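Local coordinates for protein phosphoribosyl-AMP cyclohydrolase (Medicago truncatula, PDB 7BGM) that probably catalyses the second and third steps of histidine biosynthesis, hydrolysing phosphoribosyl-ATP to phosphoribosyl-AMP and then opening the adenine ring of that product, at residues Leu155-Glu169 / Glu189-Leu203. Numbering follows the deposited sequence.
Sequences LLLNDKLLCSKIREE and EMADVLYHAMVLLAL. With ZN (zinc ion), chain E.
Glu169 meets Glu189 and Asp192 at a shared zinc ion, where helical segments 159-169 and 189-203 of the MazG-like all-alpha pyrophosphohydrolase domain, roughly antiparallel, with axes 9.0 Å apart at closest approach, form the metal site. Each carboxylate gives one oxygen, and a water fills a fourth position. Bent back at chi2 (-64°), Glu169 brings OE1 to 2.0 Å from the zinc, and its side chain sits as a knob among Glu189, Asp192, Val193 and His196. Its OE2 is met by Lys165 NZ from above the carboxylate plane in a salt bridge. The other carboxylates have second partners: Arg185 for Glu189, Arg218 of the second subunit for Asp192.

Next along the interface, His196 inserts among Leu155, Lys165, Ile166 and Glu169. Tyr195 CD2 lies over the centre of one ring face, 3.6 Å above its plane, while Leu155 CD1 and Lys165 CB approach His196 CD2 obliquely. His196 ND1 donates in its ring plane to Asp192 O at 2.8 Å, a bond that fixes the ring's rotation; the backbone N of His196 reaches the same oxygen from the opposite face. Replacing His196 by an alanine is likely to leave a gap between Lys165 and Leu155, give up the side-chain bond to Asp192 O and give Glu169 more room to shift against the metal.

Farther from the zinc the contact is mainly aliphatic. With CG anti to the backbone N (chi1 176°), Leu162 sends its methyls among His196, Val199, Leu200 and Leu203, meeting Leu203 tip to tip. Beyond the turn, the side chains of Leu156 and Leu203 cross, CD2 of Leu156 lying 3.5 Å from CD2 of Leu203, and Leu203 CD1 touches Asp159 OD1 at 3.4 Å.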
loop_
_atom_site.group_PDB
_atom_site.type_symbol
_atom_site.label_atom_id
_atom_site.label_comp_id
_atom_site.label_asym_id
_atom_site.label_seq_id
_atom_site.Cartn_x
_atom_site.Cartn_y
_atom_site.Cartn_z
ATOM N N LEU A 155 -4.456 -25.733 -9.367
ATOM C CA LEU A 155 -3.775 -25.843 -8.079
ATOM C C LEU A 155 -4.758 -25.791 -6.918
ATOM O O LEU A 155 -4.553 -26.458 -5.897
ATOM C CB LEU A 155 -2.742 -24.735 -7.941
ATOM C CG LEU A 155 -1.529 -24.820 -8.866
ATOM C CD1 LEU A 155 -0.735 -23.529 -8.782
ATOM C CD2 LEU A 155 -0.658 -25.998 -8.488
ATOM N N LEU A 156 -5.832 -25.018 -7.060
ATOM C CA LEU A 156 -6.847 -24.951 -6.020
ATOM C C LEU A 156 -7.557 -26.275 -5.833
ATOM O O LEU A 156 -8.106 -26.518 -4.753
ATOM C CB LEU A 156 -7.875 -23.871 -6.354
ATOM C CG LEU A 156 -7.382 -22.446 -6.184
ATOM C CD1 LEU A 156 -8.329 -21.481 -6.922
ATOM C CD2 LEU A 156 -7.290 -22.111 -4.704
ATOM N N LEU A 157 -7.558 -27.126 -6.861
ATOM C CA LEU A 157 -8.257 -28.405 -6.840
ATOM C C LEU A 157 -7.314 -29.595 -6.734
ATOM O O LEU A 157 -7.712 -30.718 -7.054
ATOM C CB LEU A 157 -9.131 -28.555 -8.087
ATOM C CG LEU A 157 -10.332 -27.615 -8.212
ATOM C CD1 LEU A 157 -10.962 -27.783 -9.570
ATOM C CD2 LEU A 157 -11.353 -27.882 -7.117
ATOM N N ASN A 158 -6.076 -29.388 -6.294
ATOM C CA ASN A 158 -5.158 -30.521 -6.148
ATOM C C ASN A 158 -4.111 -30.127 -5.103
ATOM O O ASN A 158 -3.029 -29.648 -5.446
ATOM C CB ASN A 158 -4.526 -30.895 -7.478
ATOM C CG ASN A 158 -3.628 -32.122 -7.379
ATOM O OD1 ASN A 158 -3.391 -32.657 -6.295
ATOM N ND2 ASN A 158 -3.115 -32.561 -8.518
ATOM N N ASP A 159 -4.456 -30.353 -3.829
ATOM C CA ASP A 159 -3.582 -30.033 -2.700
ATOM C C ASP A 159 -2.181 -30.616 -2.858
ATOM O O ASP A 159 -1.186 -29.995 -2.452
ATOM C CB ASP A 159 -4.199 -30.572 -1.406
ATOM C CG ASP A 159 -5.336 -29.714 -0.891
ATOM O OD1 ASP A 159 -5.670 -28.694 -1.531
ATOM O OD2 ASP A 159 -5.894 -30.067 0.172
ATOM N N LYS A 160 -2.083 -31.830 -3.405
ATOM C CA LYS A 160 -0.790 -32.509 -3.429
ATOM C C LYS A 160 0.126 -31.924 -4.494
ATOM O O LYS A 160 1.328 -31.756 -4.260
ATOM C CB LYS A 160 -0.982 -34.016 -3.638
ATOM C CG LYS A 160 -1.767 -34.697 -2.514
ATOM C CD LYS A 160 -1.567 -34.020 -1.141
ATOM C CE LYS A 160 -0.238 -34.387 -0.468
ATOM N NZ LYS A 160 0.297 -33.253 0.365
ATOM N N LEU A 161 -0.423 -31.600 -5.667
ATOM C CA LEU A 161 0.342 -30.839 -6.645
ATOM C C LEU A 161 0.785 -29.506 -6.057
ATOM O O LEU A 161 1.942 -29.104 -6.226
ATOM C CB LEU A 161 -0.489 -30.628 -7.911
ATOM C CG LEU A 161 0.059 -29.701 -8.999
ATOM C CD1 LEU A 161 1.403 -30.199 -9.493
ATOM C CD2 LEU A 161 -0.930 -29.597 -10.152
ATOM N N LEU A 162 -0.115 -28.825 -5.331
ATOM C CA LEU A 162 0.201 -27.494 -4.813
ATOM C C LEU A 162 1.335 -27.540 -3.796
ATOM O O LEU A 162 2.269 -26.730 -3.858
ATOM C CB LEU A 162 -1.039 -26.848 -4.190
ATOM C CG LEU A 162 -0.824 -25.476 -3.527
ATOM C CD1 LEU A 162 -0.317 -24.422 -4.514
ATOM C CD2 LEU A 162 -2.110 -25.014 -2.849
ATOM N N CYS A 163 1.253 -28.458 -2.831
ATOM C CA CYS A 163 2.296 -28.534 -1.807
ATOM C C CYS A 163 3.609 -28.983 -2.414
ATOM O O CYS A 163 4.678 -28.502 -2.020
ATOM C CB CYS A 163 1.880 -29.487 -0.687
ATOM S SG CYS A 163 0.511 -28.848 0.311
ATOM N N SER A 164 3.540 -29.895 -3.384
ATOM C CA SER A 164 4.716 -30.262 -4.159
ATOM C C SER A 164 5.399 -29.034 -4.753
ATOM O O SER A 164 6.623 -28.880 -4.655
ATOM C CB SER A 164 4.316 -31.230 -5.268
ATOM O OG SER A 164 5.466 -31.702 -5.932
ATOM N N LYS A 165 4.612 -28.148 -5.377
ATOM C CA LYS A 165 5.173 -26.951 -5.999
ATOM C C LYS A 165 5.763 -25.995 -4.964
ATOM O O LYS A 165 6.807 -25.385 -5.206
ATOM C CB LYS A 165 4.100 -26.231 -6.829
ATOM C CG LYS A 165 3.709 -26.951 -8.129
ATOM C CD LYS A 165 4.871 -27.037 -9.112
ATOM C CE LYS A 165 5.488 -25.663 -9.401
ATOM N NZ LYS A 165 6.853 -25.781 -10.006
ATOM N N ILE A 166 5.098 -25.824 -3.817
ATOM C CA ILE A 166 5.599 -24.889 -2.807
ATOM C C ILE A 166 6.960 -25.348 -2.305
ATOM O O ILE A 166 7.907 -24.560 -2.221
ATOM C CB ILE A 166 4.592 -24.744 -1.651
ATOM C CG1 ILE A 166 3.374 -23.914 -2.088
ATOM C CG2 ILE A 166 5.258 -24.093 -0.434
ATOM C CD1 ILE A 166 2.229 -23.985 -1.098
ATOM N N ARG A 167 7.079 -26.641 -1.979
ATOM C CA ARG A 167 8.365 -27.180 -1.565
ATOM C C ARG A 167 9.410 -27.034 -2.674
ATOM O O ARG A 167 10.553 -26.625 -2.416
ATOM C CB ARG A 167 8.189 -28.649 -1.157
ATOM C CG ARG A 167 7.457 -28.810 0.172
ATOM C CD ARG A 167 7.314 -30.260 0.605
ATOM N NE ARG A 167 6.722 -30.364 1.939
ATOM C CZ ARG A 167 5.462 -30.722 2.172
ATOM N NH1 ARG A 167 4.650 -31.008 1.164
ATOM N NH2 ARG A 167 5.011 -30.764 3.414
ATOM N N GLU A 168 9.025 -27.356 -3.916
ATOM C CA GLU A 168 9.935 -27.237 -5.052
ATOM C C GLU A 168 10.414 -25.805 -5.242
ATOM O O GLU A 168 11.607 -25.566 -5.488
ATOM C CB GLU A 168 9.236 -27.728 -6.317
ATOM C CG GLU A 168 9.812 -27.173 -7.619
ATOM C CD GLU A 168 9.180 -27.789 -8.863
ATOM O OE1 GLU A 168 9.036 -29.034 -8.919
ATOM O OE2 GLU A 168 8.829 -27.031 -9.789
ATOM N N GLU A 169 9.489 -24.841 -5.148
ATOM C CA GLU A 169 9.834 -23.445 -5.403
ATOM C C GLU A 169 10.708 -22.875 -4.292
ATOM O O GLU A 169 11.591 -22.042 -4.551
ATOM C CB GLU A 169 8.562 -22.601 -5.551
ATOM C CG GLU A 169 7.700 -22.924 -6.779
ATOM C CD GLU A 169 8.395 -22.634 -8.099
ATOM O OE1 GLU A 169 9.520 -22.083 -8.077
ATOM O OE2 GLU A 169 7.814 -22.953 -9.164
ATOM N N GLU A 189 12.246 -16.352 -8.782
ATOM C CA GLU A 189 11.904 -17.485 -7.919
ATOM C C GLU A 189 11.072 -17.045 -6.718
ATOM O O GLU A 189 10.176 -17.780 -6.276
ATOM C CB GLU A 189 13.168 -18.203 -7.470
ATOM C CG GLU A 189 13.840 -18.933 -8.638
ATOM C CD GLU A 189 12.865 -19.831 -9.405
ATOM O OE1 GLU A 189 11.992 -20.448 -8.773
ATOM O OE2 GLU A 189 12.967 -19.929 -10.647
ATOM N N MET A 190 11.354 -15.864 -6.158
ATOM C CA MET A 190 10.501 -15.353 -5.084
ATOM C C MET A 190 9.074 -15.147 -5.568
ATOM O O MET A 190 8.117 -15.380 -4.816
ATOM C CB MET A 190 11.051 -14.036 -4.534
ATOM C CG MET A 190 10.272 -13.500 -3.332
ATOM S SD MET A 190 10.496 -14.537 -1.864
ATOM C CE MET A 190 9.385 -13.673 -0.751
ATOM N N ALA A 191 8.905 -14.705 -6.814
ATOM C CA ALA A 191 7.553 -14.553 -7.333
ATOM C C ALA A 191 6.859 -15.906 -7.450
ATOM O O ALA A 191 5.655 -16.010 -7.178
ATOM C CB ALA A 191 7.566 -13.822 -8.680
ATOM N N ASP A 192 7.612 -16.961 -7.804
ATOM C CA ASP A 192 7.057 -18.316 -7.849
ATOM C C ASP A 192 6.629 -18.776 -6.462
ATOM O O ASP A 192 5.558 -19.375 -6.291
ATOM C CB ASP A 192 8.082 -19.309 -8.396
ATOM C CG ASP A 192 8.393 -19.135 -9.876
ATOM O OD1 ASP A 192 7.767 -18.290 -10.544
ATOM O OD2 ASP A 192 9.294 -19.872 -10.367
ATOM N N VAL A 193 7.483 -18.541 -5.462
ATOM C CA VAL A 193 7.148 -18.907 -4.088
ATOM C C VAL A 193 5.886 -18.182 -3.651
ATOM O O VAL A 193 4.951 -18.791 -3.118
ATOM C CB VAL A 193 8.328 -18.599 -3.143
ATOM C CG1 VAL A 193 7.915 -18.782 -1.680
ATOM C CG2 VAL A 193 9.515 -19.491 -3.474
ATOM N N LEU A 194 5.849 -16.866 -3.862
ATOM C CA LEU A 194 4.704 -16.076 -3.420
ATOM C C LEU A 194 3.419 -16.572 -4.058
ATOM O O LEU A 194 2.403 -16.758 -3.374
ATOM C CB LEU A 194 4.918 -14.598 -3.747
ATOM C CG LEU A 194 5.577 -13.759 -2.681
ATOM C CD1 LEU A 194 5.579 -12.350 -3.193
ATOM C CD2 LEU A 194 4.772 -13.872 -1.388
ATOM N N TYR A 195 3.429 -16.762 -5.379
ATOM C CA TYR A 195 2.207 -17.162 -6.066
ATOM C C TYR A 195 1.670 -18.477 -5.502
ATOM O O TYR A 195 0.498 -18.568 -5.121
ATOM C CB TYR A 195 2.469 -17.271 -7.566
ATOM C CG TYR A 195 1.413 -18.021 -8.322
ATOM C CD1 TYR A 195 0.188 -17.427 -8.607
ATOM C CD2 TYR A 195 1.632 -19.325 -8.760
ATOM C CE1 TYR A 195 -0.792 -18.120 -9.311
ATOM C CE2 TYR A 195 0.654 -20.017 -9.460
ATOM C CZ TYR A 195 -0.552 -19.405 -9.731
ATOM O OH TYR A 195 -1.524 -20.089 -10.429
ATOM N N HIS A 196 2.521 -19.503 -5.414
ATOM C CA HIS A 196 2.034 -20.800 -4.945
ATOM C C HIS A 196 1.628 -20.742 -3.473
ATOM O O HIS A 196 0.604 -21.322 -3.080
ATOM C CB HIS A 196 3.091 -21.872 -5.202
ATOM C CG HIS A 196 3.263 -22.191 -6.655
ATOM N ND1 HIS A 196 4.181 -21.551 -7.458
ATOM C CD2 HIS A 196 2.610 -23.070 -7.454
ATOM C CE1 HIS A 196 4.095 -22.031 -8.688
ATOM N NE2 HIS A 196 3.152 -22.959 -8.709
ATOM N N ALA A 197 2.388 -20.014 -2.651
ATOM C CA ALA A 197 1.981 -19.866 -1.264
ATOM C C ALA A 197 0.619 -19.189 -1.179
ATOM O O ALA A 197 -0.227 -19.586 -0.374
ATOM C CB ALA A 197 3.025 -19.085 -0.473
ATOM N N MET A 198 0.386 -18.158 -2.005
ATOM C CA MET A 198 -0.894 -17.468 -1.925
ATOM C C MET A 198 -2.062 -18.352 -2.356
ATOM O O MET A 198 -3.193 -18.131 -1.902
ATOM C CB MET A 198 -0.831 -16.173 -2.734
ATOM C CG MET A 198 -0.083 -15.147 -1.927
ATOM S SD MET A 198 0.307 -13.714 -2.899
ATOM C CE MET A 198 -1.335 -13.025 -3.043
ATOM N N VAL A 199 -1.828 -19.334 -3.231
ATOM C CA VAL A 199 -2.895 -20.289 -3.537
ATOM C C VAL A 199 -3.245 -21.110 -2.300
ATOM O O VAL A 199 -4.430 -21.347 -2.008
ATOM C CB VAL A 199 -2.510 -21.182 -4.732
ATOM C CG1 VAL A 199 -3.633 -22.193 -5.036
ATOM C CG2 VAL A 199 -2.215 -20.312 -5.954
ATOM N N LEU A 200 -2.229 -21.539 -1.542
ATOM C CA LEU A 200 -2.488 -22.231 -0.279
ATOM C C LEU A 200 -3.215 -21.327 0.712
ATOM O O LEU A 200 -4.147 -21.770 1.396
ATOM C CB LEU A 200 -1.178 -22.767 0.321
ATOM C CG LEU A 200 -1.246 -23.512 1.659
ATOM C CD1 LEU A 200 -0.117 -24.577 1.757
ATOM C CD2 LEU A 200 -1.154 -22.582 2.859
ATOM N N LEU A 201 -2.810 -20.047 0.812
ATOM C CA LEU A 201 -3.542 -19.139 1.698
ATOM C C LEU A 201 -5.018 -19.078 1.327
ATOM O O LEU A 201 -5.890 -19.063 2.212
ATOM C CB LEU A 201 -2.940 -17.734 1.651
ATOM C CG LEU A 201 -1.508 -17.546 2.146
ATOM C CD1 LEU A 201 -1.146 -16.062 2.129
ATOM C CD2 LEU A 201 -1.337 -18.122 3.551
ATOM N N ALA A 202 -5.320 -19.047 0.024
ATOM C CA ALA A 202 -6.718 -19.012 -0.400
ATOM C C ALA A 202 -7.476 -20.252 0.062
ATOM O O ALA A 202 -8.625 -20.159 0.527
ATOM C CB ALA A 202 -6.807 -18.875 -1.918
ATOM N N LEU A 203 -6.853 -21.426 -0.058
ATOM C CA LEU A 203 -7.503 -22.656 0.396
ATOM C C LEU A 203 -7.749 -22.654 1.908
ATOM O O LEU A 203 -8.744 -23.239 2.373
ATOM C CB LEU A 203 -6.666 -23.872 -0.022
ATOM C CG LEU A 203 -6.568 -24.133 -1.529
ATOM C CD1 LEU A 203 -5.606 -25.260 -1.856
ATOM C CD2 LEU A 203 -7.969 -24.422 -2.106
HETATM ZN ZN ZN E . 10.478 -21.342 -9.696
HETATM O O HOH W 1 11.123 -22.762 -11.089
#